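Local coordinates for Peptide/nickel transport system substrate-binding protein (Listeria monocytogenes serotype 1/2a, PDB 5KZT) that binds peptides outside the cell as an OppA-type solute-binding protein, probably delivering them to a membrane transporter for uptake, at residues Leu237-Leu250 / Thr499-Gln511. Sequence-based numbering, arbitrary orientation.
Sequences LNLYNTDKVDRTVL and TAYLQKDYIKNLQ
R247 lays its guanidinium flat over the ring of Y501, CZ 3.7 Å from the ring centroid and the planes 21° apart, a stacked cation-pi pair on one side of an antiparallel strand pairing. Strands 247-250 and 499-503 pair in this way within the mixed sheet of this two-lobed, PBP-type fold, where strand 264-277 flanks 499-503 along its other edge. CG anti to the backbone N (chi1 -171°) and an extended chain carry the guanidinium along the sheet to Y501; arginine suits the place because its plane can stack while its rim still donates. R247 NE donates a hydrogen bond to Q503 OE1 (2.7 Å) near that plane, a water joins R247 NH2 to the same OE1, and L510 CD2 lies over the opposite face of the guanidinium. On the other side of the sheet, L502 CB packs on the Y240 ring, while L502 CD1 meets L237 CD1 at 3.6 Å, so the two leucines and the flat Y240 ring pack helix 233-241 against the strand. K504 runs over Y240's second face, its CE making a CH-pi contact and its NZ a cation-pi one. Bent at chi2 (-76°), the chain brings NZ to the helix end, a Schellman motif, where K504 NZ donates a hydrogen bond to Y240 O and makes a salt bridge with D243 OD1 (3.1 Å). D243 N also donates to Y240 O, reaching that carbonyl from the face opposite K504 NZ.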
loop_
_atom_site.group_PDB
_atom_site.type_symbol
_atom_site.label_atom_id
_atom_site.label_comp_id
_atom_site.label_asym_id
_atom_site.label_seq_id
_atom_site.Cartn_x
_atom_site.Cartn_y
_atom_site.Cartn_z
ATOM N N LEU A 237 5.439 20.267 -13.494
ATOM C CA LEU A 237 5.657 20.469 -14.926
ATOM C C LEU A 237 6.731 21.531 -15.213
ATOM O O LEU A 237 7.601 21.329 -16.067
ATOM C CB LEU A 237 4.330 20.822 -15.615
ATOM C CG LEU A 237 4.274 20.744 -17.137
ATOM C CD1 LEU A 237 4.843 19.426 -17.661
ATOM C CD2 LEU A 237 2.832 20.921 -17.585
ATOM N N ASN A 238 6.683 22.651 -14.492
ATOM C CA ASN A 238 7.707 23.673 -14.630
ATOM C C ASN A 238 9.111 23.137 -14.286
ATOM O O ASN A 238 10.090 23.477 -14.938
ATOM C CB ASN A 238 7.372 24.880 -13.765
ATOM C CG ASN A 238 8.463 25.912 -13.782
ATOM O OD1 ASN A 238 8.690 26.556 -14.803
ATOM N ND2 ASN A 238 9.174 26.052 -12.677
ATOM N N LEU A 239 9.197 22.304 -13.251
ATOM C CA LEU A 239 10.474 21.711 -12.854
ATOM C C LEU A 239 10.982 20.740 -13.941
ATOM O O LEU A 239 12.176 20.727 -14.263
ATOM C CB LEU A 239 10.335 21.008 -11.508
ATOM C CG LEU A 239 10.127 21.900 -10.276
ATOM C CD1 LEU A 239 9.829 21.041 -9.063
ATOM C CD2 LEU A 239 11.343 22.784 -10.005
ATOM N N TYR A 240 10.067 19.973 -14.522
ATOM C CA TYR A 240 10.373 19.071 -15.630
ATOM C C TYR A 240 10.869 19.842 -16.872
ATOM O O TYR A 240 11.841 19.445 -17.494
ATOM C CB TYR A 240 9.140 18.244 -15.971
ATOM C CG TYR A 240 9.326 17.206 -17.056
ATOM C CD1 TYR A 240 9.133 17.518 -18.396
ATOM C CD2 TYR A 240 9.665 15.889 -16.732
ATOM C CE1 TYR A 240 9.291 16.560 -19.393
ATOM C CE2 TYR A 240 9.825 14.924 -17.723
ATOM C CZ TYR A 240 9.651 15.273 -19.046
ATOM O OH TYR A 240 9.785 14.296 -19.996
ATOM N N ASN A 241 10.191 20.936 -17.214
ATOM C CA ASN A 241 10.553 21.745 -18.393
ATOM C C ASN A 241 11.803 22.571 -18.214
ATOM O O ASN A 241 12.361 23.027 -19.212
ATOM C CB ASN A 241 9.416 22.700 -18.753
ATOM C CG ASN A 241 8.190 21.980 -19.251
ATOM O OD1 ASN A 241 8.286 20.924 -19.842
ATOM N ND2 ASN A 241 7.027 22.560 -19.020
ATOM N N THR A 242 12.209 22.813 -16.963
ATOM C CA THR A 242 13.483 23.472 -16.656
ATOM C C THR A 242 14.569 22.469 -16.259
ATOM O O THR A 242 15.593 22.875 -15.740
ATOM C CB THR A 242 13.320 24.585 -15.589
ATOM O OG1 THR A 242 12.719 24.064 -14.401
ATOM C CG2 THR A 242 12.462 25.693 -16.128
ATOM N N ASP A 243 14.336 21.182 -16.542
ATOM C CA ASP A 243 15.283 20.070 -16.295
ATOM C C ASP A 243 15.718 19.869 -14.849
ATOM O O ASP A 243 16.808 19.365 -14.597
ATOM C CB ASP A 243 16.510 20.208 -17.205
ATOM C CG ASP A 243 16.137 20.232 -18.679
ATOM O OD1 ASP A 243 15.269 19.435 -19.095
ATOM O OD2 ASP A 243 16.708 21.033 -19.421
ATOM N N LYS A 244 14.856 20.242 -13.903
ATOM C CA LYS A 244 15.125 20.053 -12.470
ATOM C C LYS A 244 14.580 18.734 -11.956
ATOM O O LYS A 244 15.002 18.262 -10.902
ATOM C CB LYS A 244 14.536 21.201 -11.656
ATOM C CG LYS A 244 15.011 22.585 -12.061
ATOM C CD LYS A 244 16.449 22.808 -11.687
ATOM C CE LYS A 244 16.890 24.202 -12.077
ATOM N NZ LYS A 244 18.346 24.330 -11.796
ATOM N N VAL A 245 13.596 18.166 -12.654
ATOM C CA VAL A 245 13.159 16.795 -12.389
ATOM C C VAL A 245 13.059 16.055 -13.697
ATOM O O VAL A 245 12.874 16.664 -14.741
ATOM C CB VAL A 245 11.821 16.712 -11.619
ATOM C CG1 VAL A 245 11.925 17.453 -10.292
ATOM C CG2 VAL A 245 10.641 17.230 -12.434
ATOM N N ASP A 246 13.186 14.735 -13.621
ATOM C CA ASP A 246 13.219 13.861 -14.787
ATOM C C ASP A 246 11.916 13.106 -15.049
ATOM O O ASP A 246 11.778 12.452 -16.084
ATOM C CB ASP A 246 14.365 12.871 -14.641
ATOM C CG ASP A 246 15.696 13.557 -14.507
ATOM O OD1 ASP A 246 15.988 14.454 -15.327
ATOM O OD2 ASP A 246 16.452 13.231 -13.568
ATOM N N ARG A 247 10.986 13.189 -14.105
ATOM C CA ARG A 247 9.715 12.492 -14.164
ATOM C C ARG A 247 8.746 13.260 -13.269
ATOM O O ARG A 247 9.105 13.638 -12.151
ATOM C CB ARG A 247 9.915 11.060 -13.692
ATOM C CG ARG A 247 8.747 10.131 -13.891
ATOM C CD ARG A 247 9.191 8.709 -13.639
ATOM N NE ARG A 247 8.236 7.690 -14.057
ATOM C CZ ARG A 247 7.450 6.997 -13.248
ATOM N NH1 ARG A 247 7.440 7.223 -11.930
ATOM N NH2 ARG A 247 6.653 6.073 -13.773
ATOM N N THR A 248 7.545 13.539 -13.764
ATOM C CA THR A 248 6.578 14.314 -12.998
ATOM C C THR A 248 5.143 13.817 -13.204
ATOM O O THR A 248 4.720 13.544 -14.316
ATOM C CB THR A 248 6.715 15.822 -13.319
ATOM O OG1 THR A 248 5.914 16.593 -12.417
ATOM C CG2 THR A 248 6.312 16.128 -14.754
ATOM N N VAL A 249 4.387 13.768 -12.120
ATOM C CA VAL A 249 3.011 13.298 -12.163
ATOM C C VAL A 249 2.107 14.367 -12.766
ATOM O O VAL A 249 2.240 15.539 -12.429
ATOM C CB VAL A 249 2.462 12.999 -10.752
ATOM C CG1 VAL A 249 1.012 12.496 -10.847
ATOM C CG2 VAL A 249 3.323 12.009 -10.013
ATOM N N LEU A 250 1.178 13.950 -13.633
ATOM C CA LEU A 250 0.199 14.837 -14.263
ATOM C C LEU A 250 -1.185 14.420 -13.815
ATOM O O LEU A 250 -1.526 13.263 -13.902
ATOM C CB LEU A 250 0.239 14.714 -15.793
ATOM C CG LEU A 250 1.590 14.945 -16.472
ATOM C CD1 LEU A 250 1.508 14.513 -17.924
ATOM C CD2 LEU A 250 2.020 16.396 -16.349
ATOM N N THR A 499 -1.748 6.161 -13.123
ATOM C CA THR A 499 -1.020 7.389 -12.840
ATOM C C THR A 499 -0.344 7.835 -14.135
ATOM O O THR A 499 0.235 7.016 -14.852
ATOM C CB THR A 499 0.034 7.180 -11.732
ATOM O OG1 THR A 499 -0.591 6.618 -10.573
ATOM C CG2 THR A 499 0.681 8.492 -11.348
ATOM N N ALA A 500 -0.479 9.112 -14.465
ATOM C CA ALA A 500 0.127 9.673 -15.684
ATOM C C ALA A 500 1.337 10.516 -15.311
ATOM O O ALA A 500 1.344 11.197 -14.281
ATOM C CB ALA A 500 -0.877 10.505 -16.453
ATOM N N TYR A 501 2.336 10.485 -16.183
ATOM C CA TYR A 501 3.590 11.201 -15.998
ATOM C C TYR A 501 4.091 11.722 -17.326
ATOM O O TYR A 501 3.759 11.173 -18.385
ATOM C CB TYR A 501 4.707 10.290 -15.478
ATOM C CG TYR A 501 4.495 9.595 -14.155
ATOM C CD1 TYR A 501 3.855 8.370 -14.092
ATOM C CD2 TYR A 501 5.003 10.135 -12.979
ATOM C CE1 TYR A 501 3.680 7.702 -12.879
ATOM C CE2 TYR A 501 4.838 9.488 -11.757
ATOM C CZ TYR A 501 4.184 8.265 -11.716
ATOM O OH TYR A 501 4.027 7.620 -10.512
ATOM N N LEU A 502 4.888 12.783 -17.267
ATOM C CA LEU A 502 5.902 12.995 -18.283
ATOM C C LEU A 502 7.155 12.351 -17.740
ATOM O O LEU A 502 7.456 12.497 -16.553
ATOM C CB LEU A 502 6.144 14.471 -18.569
ATOM C CG LEU A 502 5.055 15.262 -19.284
ATOM C CD1 LEU A 502 5.624 16.612 -19.709
ATOM C CD2 LEU A 502 4.497 14.531 -20.499
ATOM N N GLN A 503 7.871 11.620 -18.598
ATOM C CA GLN A 503 9.075 10.899 -18.210
ATOM C C GLN A 503 10.149 11.110 -19.252
ATOM O O GLN A 503 9.925 10.784 -20.408
ATOM C CB GLN A 503 8.768 9.407 -18.105
ATOM C CG GLN A 503 9.929 8.567 -17.597
ATOM C CD GLN A 503 9.544 7.105 -17.421
ATOM O OE1 GLN A 503 8.681 6.773 -16.611
ATOM N NE2 GLN A 503 10.174 6.231 -18.195
ATOM N N LYS A 504 11.318 11.618 -18.855
ATOM C CA LYS A 504 12.379 11.878 -19.836
ATOM C C LYS A 504 12.791 10.588 -20.537
ATOM O O LYS A 504 12.911 9.533 -19.896
ATOM C CB LYS A 504 13.627 12.478 -19.206
ATOM C CG LYS A 504 13.425 13.815 -18.534
ATOM C CD LYS A 504 13.311 14.978 -19.479
ATOM C CE LYS A 504 13.233 16.221 -18.596
ATOM N NZ LYS A 504 12.959 17.427 -19.369
ATOM N N ASP A 505 13.045 10.679 -21.840
ATOM C CA ASP A 505 13.430 9.497 -22.613
ATOM C C ASP A 505 14.734 8.808 -22.158
ATOM O O ASP A 505 14.917 7.621 -22.411
ATOM C CB ASP A 505 13.477 9.795 -24.134
ATOM C CG ASP A 505 14.487 10.881 -24.524
ATOM O OD1 ASP A 505 15.277 11.372 -23.688
ATOM O OD2 ASP A 505 14.478 11.255 -25.716
ATOM N N TYR A 506 15.611 9.550 -21.488
ATOM C CA TYR A 506 16.887 9.025 -21.010
ATOM C C TYR A 506 16.852 8.136 -19.756
ATOM O O TYR A 506 17.864 7.527 -19.422
ATOM C CB TYR A 506 17.923 10.140 -20.850
ATOM C CG TYR A 506 17.554 11.325 -19.989
ATOM C CD1 TYR A 506 17.447 11.215 -18.608
ATOM C CD2 TYR A 506 17.372 12.583 -20.560
ATOM C CE1 TYR A 506 17.152 12.326 -17.823
ATOM C CE2 TYR A 506 17.073 13.700 -19.786
ATOM C CZ TYR A 506 16.967 13.563 -18.419
ATOM O OH TYR A 506 16.662 14.655 -17.643
ATOM N N ILE A 507 15.714 8.036 -19.081
ATOM C CA ILE A 507 15.558 7.064 -17.992
ATOM C C ILE A 507 15.352 5.660 -18.590
ATOM O O ILE A 507 14.366 5.431 -19.284
ATOM C CB ILE A 507 14.364 7.407 -17.077
ATOM C CG1 ILE A 507 14.539 8.780 -16.416
ATOM C CG2 ILE A 507 14.164 6.340 -16.015
ATOM C CD1 ILE A 507 13.287 9.279 -15.708
ATOM N N LYS A 508 16.259 4.733 -18.284
ATOM C CA LYS A 508 16.199 3.349 -18.752
ATOM C C LYS A 508 16.097 2.391 -17.569
ATOM O O LYS A 508 16.651 2.658 -16.495
ATOM C CB LYS A 508 17.465 3.016 -19.546
ATOM C CG LYS A 508 17.628 3.823 -20.818
ATOM C CD LYS A 508 16.611 3.368 -21.856
ATOM C CE LYS A 508 16.939 3.882 -23.243
ATOM N NZ LYS A 508 16.607 5.322 -23.360
ATOM N N ASN A 509 15.391 1.280 -17.761
ATOM C CA ASN A 509 15.288 0.227 -16.724
ATOM C C ASN A 509 14.694 0.710 -15.378
ATOM O O ASN A 509 15.149 0.330 -14.291
ATOM C CB ASN A 509 16.653 -0.477 -16.548
ATOM C CG ASN A 509 16.626 -1.908 -17.044
ATOM O OD1 ASN A 509 15.851 -2.704 -16.555
ATOM N ND2 ASN A 509 17.441 -2.226 -18.046
ATOM N N LEU A 510 13.670 1.554 -15.467
ATOM C CA LEU A 510 12.903 1.973 -14.286
ATOM C C LEU A 510 11.941 0.847 -13.954
ATOM O O LEU A 510 10.939 0.669 -14.633
ATOM C CB LEU A 510 12.155 3.274 -14.551
ATOM C CG LEU A 510 11.334 3.850 -13.389
ATOM C CD1 LEU A 510 12.259 4.220 -12.242
ATOM C CD2 LEU A 510 10.502 5.051 -13.832
ATOM N N GLN A 511 12.244 0.057 -12.937
ATOM C CA GLN A 511 11.409 -1.108 -12.659
ATOM C C GLN A 511 10.183 -0.719 -11.861
ATOM O O GLN A 511 10.309 -0.290 -10.719
ATOM C CB GLN A 511 12.199 -2.168 -11.903
ATOM C CG GLN A 511 11.382 -3.373 -11.519
ATOM C CD GLN A 511 12.257 -4.510 -11.050
ATOM O OE1 GLN A 511 13.219 -4.878 -11.741
ATOM N NE2 GLN A 511 11.959 -5.055 -9.883
HETATM O O HOH W 1 6.799 4.759 -16.263
HETATM O O HOH W 2 -2.027 10.953 -12.627
#